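Local coordinates for extracellular solute-binding protein family 1 (Pseudothermotoga lettingae, PDB 5CI5) that binds the sugar alpha-D-tagatopyranose and probably delivers it to an ABC transporter as the extracellular solute-binding component, at residues E38-V43 and L81-L86; T46-E49 and I53-E56; E103-N108 and N311-W316; N118-V123 and K127-L132; W301-P306 and K317-L322. All blocks are in the same frame, centred on the assembly; numbering follows the deposited sequence.

Interaction 1: E38-V43 and L81-L86. With T6T (alpha-D-tagatopyranose), chain C.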
# COMPACT_ATOMS: atom_id res chain seq x y z
N GLU A 38 -0.78 -14.96 13.99
CA GLU A 38 -0.01 -16.05 14.59
C GLU A 38 1.48 -15.80 14.38
O GLU A 38 2.29 -16.06 15.27
CB GLU A 38 -0.39 -17.40 13.98
CG GLU A 38 -1.85 -17.78 14.18
CD GLU A 38 -2.27 -18.93 13.28
OE1 GLU A 38 -1.54 -19.94 13.24
OE2 GLU A 38 -3.32 -18.82 12.60
N THR A 39 1.83 -15.27 13.21
CA THR A 39 3.21 -14.92 12.93
C THR A 39 3.66 -13.79 13.85
O THR A 39 4.76 -13.82 14.42
CB THR A 39 3.40 -14.52 11.46
OG1 THR A 39 2.96 -15.60 10.63
CG2 THR A 39 4.86 -14.23 11.15
N TRP A 40 2.80 -12.79 14.01
CA TRP A 40 3.12 -11.70 14.92
C TRP A 40 3.31 -12.21 16.34
O TRP A 40 4.26 -11.82 17.02
CB TRP A 40 2.03 -10.63 14.89
CG TRP A 40 2.18 -9.73 13.70
CD1 TRP A 40 1.31 -9.59 12.66
CD2 TRP A 40 3.28 -8.85 13.43
NE1 TRP A 40 1.81 -8.68 11.76
CE2 TRP A 40 3.02 -8.21 12.21
CE3 TRP A 40 4.48 -8.55 14.10
CZ2 TRP A 40 3.90 -7.29 11.64
CZ3 TRP A 40 5.34 -7.63 13.55
CH2 TRP A 40 5.05 -7.02 12.32
N ASN A 41 2.43 -13.08 16.79
CA ASN A 41 2.54 -13.56 18.17
C ASN A 41 3.87 -14.30 18.40
O ASN A 41 4.57 -14.02 19.38
CB ASN A 41 1.36 -14.45 18.53
CG ASN A 41 1.38 -14.87 20.00
OD1 ASN A 41 1.29 -14.02 20.89
ND2 ASN A 41 1.52 -16.17 20.25
N SER A 42 4.24 -15.18 17.48
CA SER A 42 5.54 -15.86 17.54
C SER A 42 6.71 -14.88 17.59
O SER A 42 7.61 -15.00 18.42
CB SER A 42 5.69 -16.77 16.34
OG SER A 42 4.80 -17.85 16.47
N VAL A 43 6.71 -13.92 16.68
CA VAL A 43 7.76 -12.92 16.65
C VAL A 43 7.87 -12.13 17.95
O VAL A 43 8.98 -11.88 18.44
CB VAL A 43 7.52 -11.93 15.47
CG1 VAL A 43 8.44 -10.74 15.55
CG2 VAL A 43 7.71 -12.66 14.14
N LEU A 81 5.06 2.05 20.36
CA LEU A 81 5.56 1.80 19.01
C LEU A 81 4.36 1.54 18.13
O LEU A 81 3.48 0.79 18.52
CB LEU A 81 6.52 0.59 18.99
CG LEU A 81 7.33 0.41 17.71
CD1 LEU A 81 8.31 1.53 17.48
CD2 LEU A 81 8.06 -0.95 17.76
N ALA A 82 4.28 2.20 16.97
CA ALA A 82 3.09 2.11 16.10
C ALA A 82 3.49 1.97 14.66
O ALA A 82 4.42 2.60 14.20
CB ALA A 82 2.20 3.36 16.23
N PHE A 83 2.74 1.13 13.95
CA PHE A 83 2.77 1.11 12.51
C PHE A 83 2.25 2.44 11.96
O PHE A 83 1.26 2.96 12.44
CB PHE A 83 1.91 -0.04 11.99
CG PHE A 83 2.68 -1.30 11.71
CD1 PHE A 83 3.45 -1.91 12.70
CD2 PHE A 83 2.62 -1.89 10.45
CE1 PHE A 83 4.17 -3.07 12.42
CE2 PHE A 83 3.34 -3.03 10.17
CZ PHE A 83 4.12 -3.62 11.15
N ALA A 84 2.92 2.95 10.94
CA ALA A 84 2.47 4.15 10.24
C ALA A 84 2.76 3.95 8.75
O ALA A 84 3.85 3.51 8.36
CB ALA A 84 3.16 5.41 10.77
N ASP A 85 1.77 4.26 7.93
CA ASP A 85 1.86 4.09 6.47
C ASP A 85 2.98 4.95 5.88
O ASP A 85 3.11 6.12 6.18
CB ASP A 85 0.49 4.42 5.87
CG ASP A 85 0.28 3.84 4.51
OD1 ASP A 85 1.23 3.82 3.68
OD2 ASP A 85 -0.87 3.41 4.26
N LEU A 86 3.80 4.35 5.02
CA LEU A 86 4.80 5.11 4.28
C LEU A 86 4.17 6.16 3.37
O LEU A 86 4.85 7.10 2.92
CB LEU A 86 5.69 4.16 3.48
CG LEU A 86 6.56 3.19 4.29
CD1 LEU A 86 7.49 2.46 3.33
CD2 LEU A 86 7.35 3.88 5.40
O3 T6T C . 1.05 -0.34 0.30
C3 T6T C . 0.65 -0.37 1.67
C4 T6T C . 0.26 1.05 2.10
O4 T6T C . 1.34 1.96 1.81
C5 T6T C . -0.99 1.44 1.34
O5 T6T C . -1.40 2.76 1.71
C6 T6T C . -2.10 0.43 1.60
O6 T6T C . -1.66 -0.86 1.17
C2 T6T C . -0.49 -1.32 1.84
O2 T6T C . -0.77 -1.48 3.23
C1 T6T C . -0.15 -2.71 1.25
O1 T6T C . 1.01 -3.26 1.76
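Helix 37-51 and strand 81-85 keep a wide separation here, the nearest CA atoms being Trp40 and Phe83 at 13.0 Å, and two aromatic side chains approaching from opposite directions bridge it. This is helix-on-sheet packing in the periplasmic-binding-protein fold, with the strand running on into the sugar pocket. Trp40 offers the outer corner of its six-membered ring: CZ2 and CH2 both reach Phe83 CZ, the former at 3.7 Å. The planes stand 85° apart with centroids 5.7 Å apart, an oblique aromatic pair. Trp40 NE1 is held separately by Val33 O, which helps fix the rotation of the indole, and Trp331 and Trp134 also meet that ring. Two residues on from Phe83, Asp85 has CG anti to the backbone N (chi1 -159°) and presents both carboxylate oxygens to the tagatose. OD1 accepts from the sugar O4 at 2.6 Å and also from Gly87 N, a second grip that steadies the group. Replacing Asp85 by an alanine would probably leave two sugar hydroxyls without their acceptor and the amide of Gly87 without this side-chain partner. The second carboxylate oxygen completes the bidentate hold: sugar O5 donates to Asp85 OD2 at 2.7 Å.

Interaction 2: T46-E49 and I53-E56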
# COMPACT_ATOMS: atom_id res chain seq x y z
N THR A 46 9.23 -14.17 20.96
CA THR A 46 10.69 -14.32 20.90
C THR A 46 11.35 -13.05 21.46
O THR A 46 12.31 -13.12 22.23
CB THR A 46 11.14 -14.62 19.47
OG1 THR A 46 10.64 -15.91 19.09
CG2 THR A 46 12.65 -14.63 19.32
N PHE A 47 10.80 -11.89 21.10
CA PHE A 47 11.32 -10.65 21.64
C PHE A 47 11.25 -10.64 23.16
O PHE A 47 12.22 -10.27 23.83
CB PHE A 47 10.56 -9.45 21.08
CG PHE A 47 10.93 -8.15 21.73
CD1 PHE A 47 12.04 -7.45 21.34
CD2 PHE A 47 10.17 -7.64 22.77
CE1 PHE A 47 12.40 -6.25 21.94
CE2 PHE A 47 10.53 -6.45 23.41
CZ PHE A 47 11.63 -5.75 22.98
N GLU A 48 10.09 -11.03 23.70
CA GLU A 48 9.90 -11.02 25.13
C GLU A 48 10.91 -11.93 25.83
O GLU A 48 11.46 -11.59 26.89
CB GLU A 48 8.49 -11.46 25.48
CG GLU A 48 7.43 -10.48 25.07
CD GLU A 48 6.07 -10.87 25.60
OE1 GLU A 48 5.89 -12.06 25.95
OE2 GLU A 48 5.17 -10.00 25.65
N GLU A 49 11.16 -13.09 25.23
CA GLU A 49 12.12 -14.05 25.80
C GLU A 49 13.52 -13.44 25.81
O GLU A 49 14.28 -13.58 26.78
CB GLU A 49 12.15 -15.36 25.00
CG GLU A 49 10.86 -16.16 24.94
CD GLU A 49 10.29 -16.45 26.31
OE1 GLU A 49 11.08 -16.61 27.26
OE2 GLU A 49 9.05 -16.51 26.43
N ILE A 53 11.02 -8.11 28.42
CA ILE A 53 10.11 -6.99 28.34
C ILE A 53 8.75 -7.52 27.91
O ILE A 53 8.65 -8.17 26.88
CB ILE A 53 10.60 -5.93 27.35
CG1 ILE A 53 11.90 -5.32 27.85
CG2 ILE A 53 9.55 -4.84 27.13
CD1 ILE A 53 12.63 -4.50 26.81
N SER A 54 7.71 -7.26 28.70
CA SER A 54 6.35 -7.67 28.35
C SER A 54 5.78 -6.73 27.28
O SER A 54 5.96 -5.51 27.36
CB SER A 54 5.47 -7.69 29.60
OG SER A 54 4.15 -8.09 29.31
N VAL A 55 5.11 -7.29 26.28
CA VAL A 55 4.53 -6.47 25.22
C VAL A 55 3.03 -6.64 25.09
O VAL A 55 2.51 -7.75 24.95
CB VAL A 55 5.16 -6.78 23.86
CG1 VAL A 55 4.58 -5.87 22.78
CG2 VAL A 55 6.66 -6.60 23.93
N GLU A 56 2.35 -5.52 25.11
CA GLU A 56 0.93 -5.49 24.83
C GLU A 56 0.78 -5.21 23.35
O GLU A 56 1.32 -4.22 22.84
CB GLU A 56 0.22 -4.40 25.65
CG GLU A 56 0.15 -4.66 27.16
CD GLU A 56 -1.14 -5.34 27.61
OE1 GLU A 56 -2.01 -5.63 26.76
OE2 GLU A 56 -1.28 -5.57 28.83
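Between Glu48 and Ile53 the CA atoms come within 5.2 Å, as the chain leaves helix 37-51 and turns back at once toward strand 55-60. The polar link is made by Glu48, whose chain is extended beyond CG and reaches over the returning backbone. Val55 N donates to Glu48 OE2 at 2.8 Å with an N-H...O angle of 160°. The donor meets that oxygen on its anti side and 26° out of the carboxylate plane, while OE1 is taken by a salt bridge to Lys45; the two oxygens thus hold separate partners. Farther back along the side chain, Glu48 CG lies 3.2 Å from Ile53 O, a buried carbonyl with no hydrogen-bond partner in the model. On the inner side Phe47, with CG anti to the backbone N (chi1 172°), places CD2 at 3.8 Å from Val55 CG2. Its CE2 meets Ile53 CB at 4.0 Å, both approaches being oblique to the ring. Tyr51 stacks on the same phenyl ring and Leu318 of helix 312-322 packs against it. This tight return is the helix-to-strand connection of a beta-alpha-beta unit, strand 25-30, helix 37-51 and strand 55-60, whose two strands pair in parallel.

Interaction 3: E103-N108 and N311-W316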
# COMPACT_ATOMS: atom_id res chain seq x y z
N GLU A 103 16.74 10.03 14.42
CA GLU A 103 18.06 10.28 13.83
C GLU A 103 19.20 9.66 14.63
O GLU A 103 20.06 8.99 14.07
CB GLU A 103 18.36 11.77 13.70
CG GLU A 103 17.89 12.41 12.45
CD GLU A 103 18.30 11.67 11.18
OE1 GLU A 103 17.40 11.38 10.39
OE2 GLU A 103 19.49 11.39 10.92
N GLU A 104 19.21 9.91 15.93
CA GLU A 104 20.30 9.40 16.74
C GLU A 104 20.31 7.87 16.73
O GLU A 104 21.35 7.25 16.51
CB GLU A 104 20.20 9.89 18.16
CG GLU A 104 21.18 9.17 19.07
CD GLU A 104 21.58 10.01 20.23
OE1 GLU A 104 20.67 10.44 20.97
OE2 GLU A 104 22.79 10.24 20.40
N HIS A 105 19.16 7.25 16.92
CA HIS A 105 19.14 5.79 16.86
C HIS A 105 19.58 5.24 15.50
O HIS A 105 20.30 4.24 15.43
CB HIS A 105 17.76 5.28 17.22
CG HIS A 105 17.54 5.17 18.69
ND1 HIS A 105 16.43 5.70 19.32
CD2 HIS A 105 18.27 4.57 19.66
CE1 HIS A 105 16.48 5.42 20.60
NE2 HIS A 105 17.59 4.74 20.84
N LEU A 106 19.15 5.88 14.40
CA LEU A 106 19.44 5.35 13.08
C LEU A 106 20.91 5.54 12.76
O LEU A 106 21.54 4.70 12.10
CB LEU A 106 18.57 6.01 12.02
CG LEU A 106 17.12 5.58 12.10
CD1 LEU A 106 16.29 6.48 11.19
CD2 LEU A 106 16.93 4.12 11.72
N LYS A 107 21.48 6.63 13.26
CA LYS A 107 22.91 6.86 13.07
C LYS A 107 23.73 5.76 13.76
O LYS A 107 24.82 5.43 13.30
CB LYS A 107 23.30 8.24 13.60
CG LYS A 107 24.77 8.58 13.41
CD LYS A 107 24.94 9.77 12.47
CE LYS A 107 26.34 9.81 11.86
NZ LYS A 107 26.29 10.20 10.42
N ASN A 108 23.22 5.20 14.85
CA ASN A 108 23.99 4.20 15.60
C ASN A 108 23.57 2.76 15.28
O ASN A 108 24.10 1.83 15.86
CB ASN A 108 23.84 4.42 17.10
CG ASN A 108 24.58 5.66 17.59
OD1 ASN A 108 25.69 5.95 17.13
ND2 ASN A 108 23.96 6.40 18.49
N ASN A 311 8.00 5.20 27.26
CA ASN A 311 8.80 3.99 27.07
C ASN A 311 9.64 4.06 25.80
O ASN A 311 9.70 3.10 25.04
CB ASN A 311 7.91 2.75 27.01
CG ASN A 311 7.16 2.50 28.30
OD1 ASN A 311 7.74 2.53 29.39
ND2 ASN A 311 5.87 2.23 28.19
N LYS A 312 10.27 5.20 25.56
CA LYS A 312 10.87 5.43 24.25
C LYS A 312 12.09 4.57 23.96
O LYS A 312 12.31 4.19 22.81
CB LYS A 312 11.25 6.89 24.11
CG LYS A 312 10.06 7.78 24.14
CD LYS A 312 10.49 9.24 24.04
CE LYS A 312 9.30 10.11 23.89
NZ LYS A 312 9.65 11.57 23.95
N GLU A 313 12.90 4.29 24.98
CA GLU A 313 14.09 3.50 24.74
C GLU A 313 13.72 2.03 24.49
O GLU A 313 14.26 1.41 23.57
CB GLU A 313 15.06 3.66 25.91
CG GLU A 313 16.52 3.68 25.53
CD GLU A 313 16.82 4.62 24.37
OE1 GLU A 313 16.45 5.81 24.44
OE2 GLU A 313 17.43 4.15 23.39
N ASP A 314 12.79 1.47 25.26
CA ASP A 314 12.36 0.09 25.02
C ASP A 314 11.61 -0.03 23.69
O ASP A 314 11.64 -1.07 23.04
CB ASP A 314 11.46 -0.43 26.14
CG ASP A 314 12.23 -0.74 27.42
OD1 ASP A 314 13.46 -0.77 27.41
OD2 ASP A 314 11.57 -0.97 28.46
N ALA A 315 10.93 1.04 23.29
CA ALA A 315 10.24 1.03 22.01
C ALA A 315 11.25 0.93 20.87
O ALA A 315 11.04 0.18 19.91
CB ALA A 315 9.38 2.27 21.83
N TRP A 316 12.34 1.68 20.97
CA TRP A 316 13.40 1.55 19.97
C TRP A 316 13.96 0.12 19.96
O TRP A 316 14.15 -0.45 18.88
CB TRP A 316 14.54 2.57 20.19
CG TRP A 316 15.67 2.15 19.35
CD1 TRP A 316 16.79 1.50 19.76
CD2 TRP A 316 15.77 2.28 17.93
NE1 TRP A 316 17.59 1.20 18.69
CE2 TRP A 316 16.99 1.68 17.55
CE3 TRP A 316 14.95 2.83 16.95
CZ2 TRP A 316 17.40 1.62 16.24
CZ3 TRP A 316 15.38 2.78 15.63
CH2 TRP A 316 16.59 2.17 15.29
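A histidine–tryptophan stack joins two helices beside the mixed sheet of this solute-binding fold, about 26 Å from the centre of the chain, where helix 103-108 lies next to the start of helix 312-322. The short helical segments approach to 12.1 Å between axes and cross at -38°, leaving room for the flat side chains of His105 and Trp316 to overlap with their chains running in opposing senses. The imidazole and the five-membered ring of the indole form a face-to-face stack with centroids 3.6 Å apart and planes only 3° from parallel. His105 CB continues the overlap, lying 3.5 Å from the centroid of the Trp316 six-membered ring and almost on its normal, a CH-pi contact. Trp316 CB answers over the imidazole face, 3.7 Å from its centroid. Both torsions serve this overlap: Trp316 CG is anti to the backbone N (chi1 167°), whereas His105 CG is anti to its carbonyl carbon. At the far rim of the indole Leu106 CD2 touches Trp316 CH2 at 4.1 Å. Trp316 NE1 hydrogen-bonds to Glu320 OE2, which helps fix the ring's rotation. The imidazole is gripped at its edge as well: His105 NE2 donates in its ring plane to the syn side of Glu313 OE2, at 2.6 Å.

Interaction 4: N118-V123 and K127-L132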
# COMPACT_ATOMS: atom_id res chain seq x y z
N ASN A 118 15.21 4.64 -1.26
CA ASN A 118 14.06 5.39 -1.70
C ASN A 118 13.02 5.44 -0.61
O ASN A 118 12.06 6.19 -0.71
CB ASN A 118 13.49 4.81 -2.99
CG ASN A 118 13.14 3.33 -2.90
OD1 ASN A 118 13.85 2.53 -2.26
ND2 ASN A 118 12.06 2.94 -3.58
N LEU A 119 13.21 4.66 0.45
CA LEU A 119 12.24 4.69 1.54
C LEU A 119 12.50 5.84 2.52
O LEU A 119 11.59 6.25 3.23
CB LEU A 119 12.25 3.35 2.31
CG LEU A 119 11.93 2.13 1.43
CD1 LEU A 119 11.99 0.82 2.23
CD2 LEU A 119 10.54 2.30 0.75
N TRP A 120 13.73 6.36 2.60
CA TRP A 120 13.97 7.37 3.64
C TRP A 120 13.15 8.64 3.44
O TRP A 120 12.63 9.16 4.41
CB TRP A 120 15.45 7.69 3.76
CG TRP A 120 16.25 6.58 4.35
CD1 TRP A 120 17.35 5.98 3.81
CD2 TRP A 120 16.00 5.90 5.59
NE1 TRP A 120 17.82 4.99 4.65
CE2 TRP A 120 16.99 4.91 5.74
CE3 TRP A 120 15.04 6.04 6.59
CZ2 TRP A 120 17.06 4.07 6.85
CZ3 TRP A 120 15.09 5.21 7.69
CH2 TRP A 120 16.11 4.23 7.82
N PRO A 121 12.96 9.11 2.18
CA PRO A 121 12.15 10.32 2.05
C PRO A 121 10.71 10.17 2.57
O PRO A 121 10.09 11.17 2.96
CB PRO A 121 12.18 10.59 0.53
CG PRO A 121 13.48 10.01 0.10
CD PRO A 121 13.63 8.76 0.92
N THR A 122 10.17 8.94 2.58
CA THR A 122 8.80 8.72 3.00
C THR A 122 8.57 8.89 4.49
O THR A 122 7.42 9.03 4.93
CB THR A 122 8.30 7.29 2.62
OG1 THR A 122 8.88 6.31 3.50
CG2 THR A 122 8.64 6.94 1.17
N VAL A 123 9.66 8.88 5.28
CA VAL A 123 9.56 8.99 6.74
C VAL A 123 10.35 10.19 7.26
O VAL A 123 10.67 10.25 8.47
CB VAL A 123 10.05 7.70 7.45
CG1 VAL A 123 9.13 6.52 7.15
CG2 VAL A 123 11.51 7.36 7.08
N LYS A 127 14.29 17.05 6.98
CA LYS A 127 15.56 16.33 6.97
C LYS A 127 15.80 15.51 8.21
O LYS A 127 16.92 15.07 8.48
CB LYS A 127 16.72 17.32 6.74
CG LYS A 127 16.53 18.15 5.50
CD LYS A 127 16.51 17.29 4.25
CE LYS A 127 16.34 18.16 3.01
NZ LYS A 127 16.51 17.38 1.76
N ILE A 128 14.75 15.26 8.98
CA ILE A 128 14.85 14.40 10.14
C ILE A 128 13.99 13.16 9.92
O ILE A 128 12.86 13.26 9.47
CB ILE A 128 14.42 15.14 11.40
CG1 ILE A 128 15.38 16.32 11.65
CG2 ILE A 128 14.43 14.23 12.61
CD1 ILE A 128 14.82 17.35 12.47
N ARG A 129 14.57 11.99 10.20
CA ARG A 129 13.82 10.74 10.08
C ARG A 129 13.03 10.48 11.35
O ARG A 129 13.59 10.50 12.46
CB ARG A 129 14.78 9.60 9.76
CG ARG A 129 15.34 9.69 8.34
CD ARG A 129 16.44 8.68 8.05
NE ARG A 129 17.67 9.00 8.76
CZ ARG A 129 18.82 8.34 8.59
NH1 ARG A 129 18.90 7.33 7.74
NH2 ARG A 129 19.88 8.71 9.27
N TYR A 130 11.73 10.21 11.17
CA TYR A 130 10.79 9.96 12.26
C TYR A 130 10.14 8.59 12.21
O TYR A 130 9.18 8.33 12.94
CB TYR A 130 9.69 11.02 12.23
CG TYR A 130 10.11 12.39 12.75
CD1 TYR A 130 10.52 13.39 11.88
CD2 TYR A 130 10.09 12.67 14.10
CE1 TYR A 130 10.90 14.63 12.34
CE2 TYR A 130 10.46 13.91 14.58
CZ TYR A 130 10.87 14.89 13.69
OH TYR A 130 11.23 16.14 14.17
N GLY A 131 10.63 7.71 11.33
CA GLY A 131 10.17 6.34 11.30
C GLY A 131 11.20 5.39 10.75
O GLY A 131 12.15 5.78 10.04
N LEU A 132 11.02 4.11 11.09
CA LEU A 132 11.89 3.04 10.60
C LEU A 132 11.06 2.16 9.66
O LEU A 132 10.21 1.42 10.13
CB LEU A 132 12.44 2.20 11.75
CG LEU A 132 13.24 0.95 11.34
CD1 LEU A 132 14.29 1.27 10.27
CD2 LEU A 132 13.86 0.33 12.58
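Arg129 lays its chain over one face of the Trp120 indole, the chief side-chain contact between loop 118-123 and the start of strand 128-138. Its CD sits 3.3 Å from Trp120 CE3. The bend at chi3 (-71°) then carries NH1 over the six-membered ring, and CZ is 4.7 Å from that ring's centroid and almost on its normal, a cation-pi contact. The guanidinium is steeply tilted, its plane 77° from the indole, and it meets the ring with an edge. Arg129 NE makes a salt bridge with Glu103, which helps fix this pose. Were Trp120 an alanine, the Arg129 guanidinium would probably lose its aromatic face and a gap would be left beside Arg129 CD. Next along the strand, Tyr130 N donates to Val123 O at 2.9 Å, nearly straight at 175°. This bond closes the beta hairpin in which the short strand 124-125 pairs antiparallel with strand 128-138, part of the mixed sheet of the binding-protein fold. Gly131 follows, with its O 3.4 Å from Val123 CG2 and near the plane of the indole at its edge. A CB here would lie only 3.3 Å from Val123 CG1, tight for any side chain. Leu132 ends the segment by bringing CD1 to 4.3 Å from Trp120 CH2.

Interaction 5: W301-P306 and K317-L322. With T6T (alpha-D-tagatopyranose), chain C.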
# COMPACT_ATOMS: atom_id res chain seq x y z
N TRP A 301 4.98 0.19 5.39
CA TRP A 301 4.74 0.66 6.75
C TRP A 301 6.05 0.88 7.48
O TRP A 301 7.00 0.12 7.30
CB TRP A 301 3.88 -0.33 7.53
CG TRP A 301 2.53 -0.43 6.92
CD1 TRP A 301 2.20 -1.14 5.81
CD2 TRP A 301 1.35 0.27 7.32
NE1 TRP A 301 0.89 -0.92 5.48
CE2 TRP A 301 0.34 -0.06 6.40
CE3 TRP A 301 1.05 1.16 8.36
CZ2 TRP A 301 -0.96 0.43 6.50
CZ3 TRP A 301 -0.24 1.65 8.45
CH2 TRP A 301 -1.22 1.30 7.51
N ALA A 302 6.08 1.95 8.29
CA ALA A 302 7.18 2.26 9.19
C ALA A 302 6.76 2.06 10.64
O ALA A 302 5.57 2.07 10.95
CB ALA A 302 7.67 3.70 9.01
N LEU A 303 7.75 1.86 11.49
CA LEU A 303 7.59 1.86 12.93
C LEU A 303 7.93 3.25 13.46
O LEU A 303 8.98 3.79 13.15
CB LEU A 303 8.48 0.80 13.59
CG LEU A 303 8.31 -0.59 13.03
CD1 LEU A 303 9.40 -1.51 13.56
CD2 LEU A 303 6.95 -1.14 13.39
N VAL A 304 7.01 3.82 14.23
CA VAL A 304 7.20 5.16 14.80
C VAL A 304 7.00 5.12 16.32
O VAL A 304 6.32 4.25 16.82
CB VAL A 304 6.26 6.23 14.19
CG1 VAL A 304 6.39 6.22 12.68
CG2 VAL A 304 4.81 6.03 14.61
N ILE A 305 7.62 6.07 17.01
CA ILE A 305 7.55 6.18 18.47
C ILE A 305 6.92 7.51 18.82
O ILE A 305 7.50 8.55 18.52
CB ILE A 305 8.95 6.09 19.09
CG1 ILE A 305 9.57 4.72 18.79
CG2 ILE A 305 8.88 6.34 20.60
CD1 ILE A 305 11.02 4.63 19.16
N PRO A 306 5.74 7.50 19.46
CA PRO A 306 5.11 8.77 19.79
C PRO A 306 5.96 9.57 20.78
O PRO A 306 6.55 9.01 21.69
CB PRO A 306 3.76 8.36 20.40
CG PRO A 306 3.49 7.02 19.79
CD PRO A 306 4.85 6.37 19.78
N LYS A 317 14.21 -0.47 21.14
CA LYS A 317 14.73 -1.85 21.19
C LYS A 317 13.82 -2.83 20.45
O LYS A 317 14.31 -3.68 19.70
CB LYS A 317 14.92 -2.33 22.65
CG LYS A 317 16.27 -1.94 23.22
CD LYS A 317 17.35 -2.82 22.60
CE LYS A 317 18.74 -2.29 22.84
NZ LYS A 317 19.74 -3.00 21.99
N LEU A 318 12.51 -2.69 20.62
CA LEU A 318 11.57 -3.51 19.86
C LEU A 318 11.66 -3.24 18.34
O LEU A 318 11.67 -4.17 17.55
CB LEU A 318 10.14 -3.29 20.37
CG LEU A 318 9.00 -4.06 19.69
CD1 LEU A 318 9.27 -5.56 19.69
CD2 LEU A 318 7.67 -3.75 20.40
N ALA A 319 11.72 -1.97 17.94
CA ALA A 319 11.84 -1.61 16.52
C ALA A 319 13.11 -2.23 15.91
O ALA A 319 13.08 -2.81 14.82
CB ALA A 319 11.83 -0.10 16.34
N GLU A 320 14.20 -2.12 16.64
CA GLU A 320 15.49 -2.68 16.23
C GLU A 320 15.40 -4.18 16.03
O GLU A 320 15.82 -4.73 15.00
CB GLU A 320 16.52 -2.33 17.30
CG GLU A 320 17.93 -2.68 17.05
CD GLU A 320 18.76 -2.24 18.24
OE1 GLU A 320 18.79 -2.97 19.25
OE2 GLU A 320 19.30 -1.13 18.20
N TYR A 321 14.77 -4.85 16.99
CA TYR A 321 14.60 -6.30 16.90
C TYR A 321 13.72 -6.67 15.70
O TYR A 321 14.07 -7.55 14.90
CB TYR A 321 14.01 -6.86 18.20
CG TYR A 321 13.39 -8.23 18.05
CD1 TYR A 321 14.16 -9.39 18.15
CD2 TYR A 321 12.04 -8.37 17.76
CE1 TYR A 321 13.56 -10.65 17.99
CE2 TYR A 321 11.45 -9.62 17.60
CZ TYR A 321 12.21 -10.75 17.71
OH TYR A 321 11.60 -11.99 17.54
N LEU A 322 12.58 -6.00 15.58
CA LEU A 322 11.65 -6.32 14.50
C LEU A 322 12.24 -6.11 13.10
O LEU A 322 11.82 -6.78 12.17
CB LEU A 322 10.39 -5.49 14.63
CG LEU A 322 9.48 -5.86 15.80
CD1 LEU A 322 8.35 -4.90 15.89
CD2 LEU A 322 8.96 -7.30 15.67
O3 T6T C . 1.05 -0.34 0.30
C3 T6T C . 0.65 -0.37 1.67
C4 T6T C . 0.26 1.05 2.10
O4 T6T C . 1.34 1.96 1.81
C5 T6T C . -0.99 1.44 1.34
O5 T6T C . -1.40 2.76 1.71
C6 T6T C . -2.10 0.43 1.60
O6 T6T C . -1.66 -0.86 1.17
C2 T6T C . -0.49 -1.32 1.84
O2 T6T C . -0.77 -1.48 3.23
C1 T6T C . -0.15 -2.71 1.25
O1 T6T C . 1.01 -3.26 1.76
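Leu303, one residue before the end of strand 298-304, is what meets helix 312-322, and the nearest CA pair is Leu303 and Ala319 at 6.6 Å. The first residue, Trp301, faces the sugar instead: its NE1 donates to the tagatose O2 at 2.9 Å with an N-H...O angle of 160°. The acceptor lies at the indole edge, in its plane, and the bond is fairly straight. Tyr135 meets the same ring at about 45° and Trp89 meets it edge-to-face, which helps hold the indole in that plane. Ala302 pairs by a backbone hydrogen bond with Ala84 of the neighbouring strand 81-85. Leu303 then turns its side chain to the helix, with CG anti to the carbonyl carbon (chi1 -54°). A single methyl does the touching: Leu303 CD1 is 3.8 Å from Ala319 CA and 4.2 Å from Leu322 CB, one helical turn apart in the sequence. The small Ala319 allows this close approach, its CB being 4.0 Å from Leu303 CD1. Val304 points away from the helix and packs on Ala84 and Leu99. Across the two segments there is no hydrogen bond, so helix and strand are joined by apolar packing alone; the directional polar bond belongs to Trp301, two residues earlier on the same strand, where it meets the sugar.

Overall arrangement
Interactions 1 and 5 lie closest to the ligand: their centres are 9 Å apart, both touch the tagatose, and their strands 81-85 and 298-304 are antiparallel neighbours, with Ala84 O 2.7 Å from Ala302 N. Interaction 4 extends the same sheet on the other side of strand 298-304, where Leu132 O is 2.8 Å from Leu303 N. Helix 312-322 serves both interaction 3 and interaction 5, whose centres are again 9 Å apart, while helix 37-51 serves interactions 1 and 2. Interaction 3 is tied to interaction 4 by the salt bridge of Glu103 OE1 with Arg129 NE, 2.9 Å. Interactions 2 and 4 do not touch, their nearest atoms being about 12 Å apart.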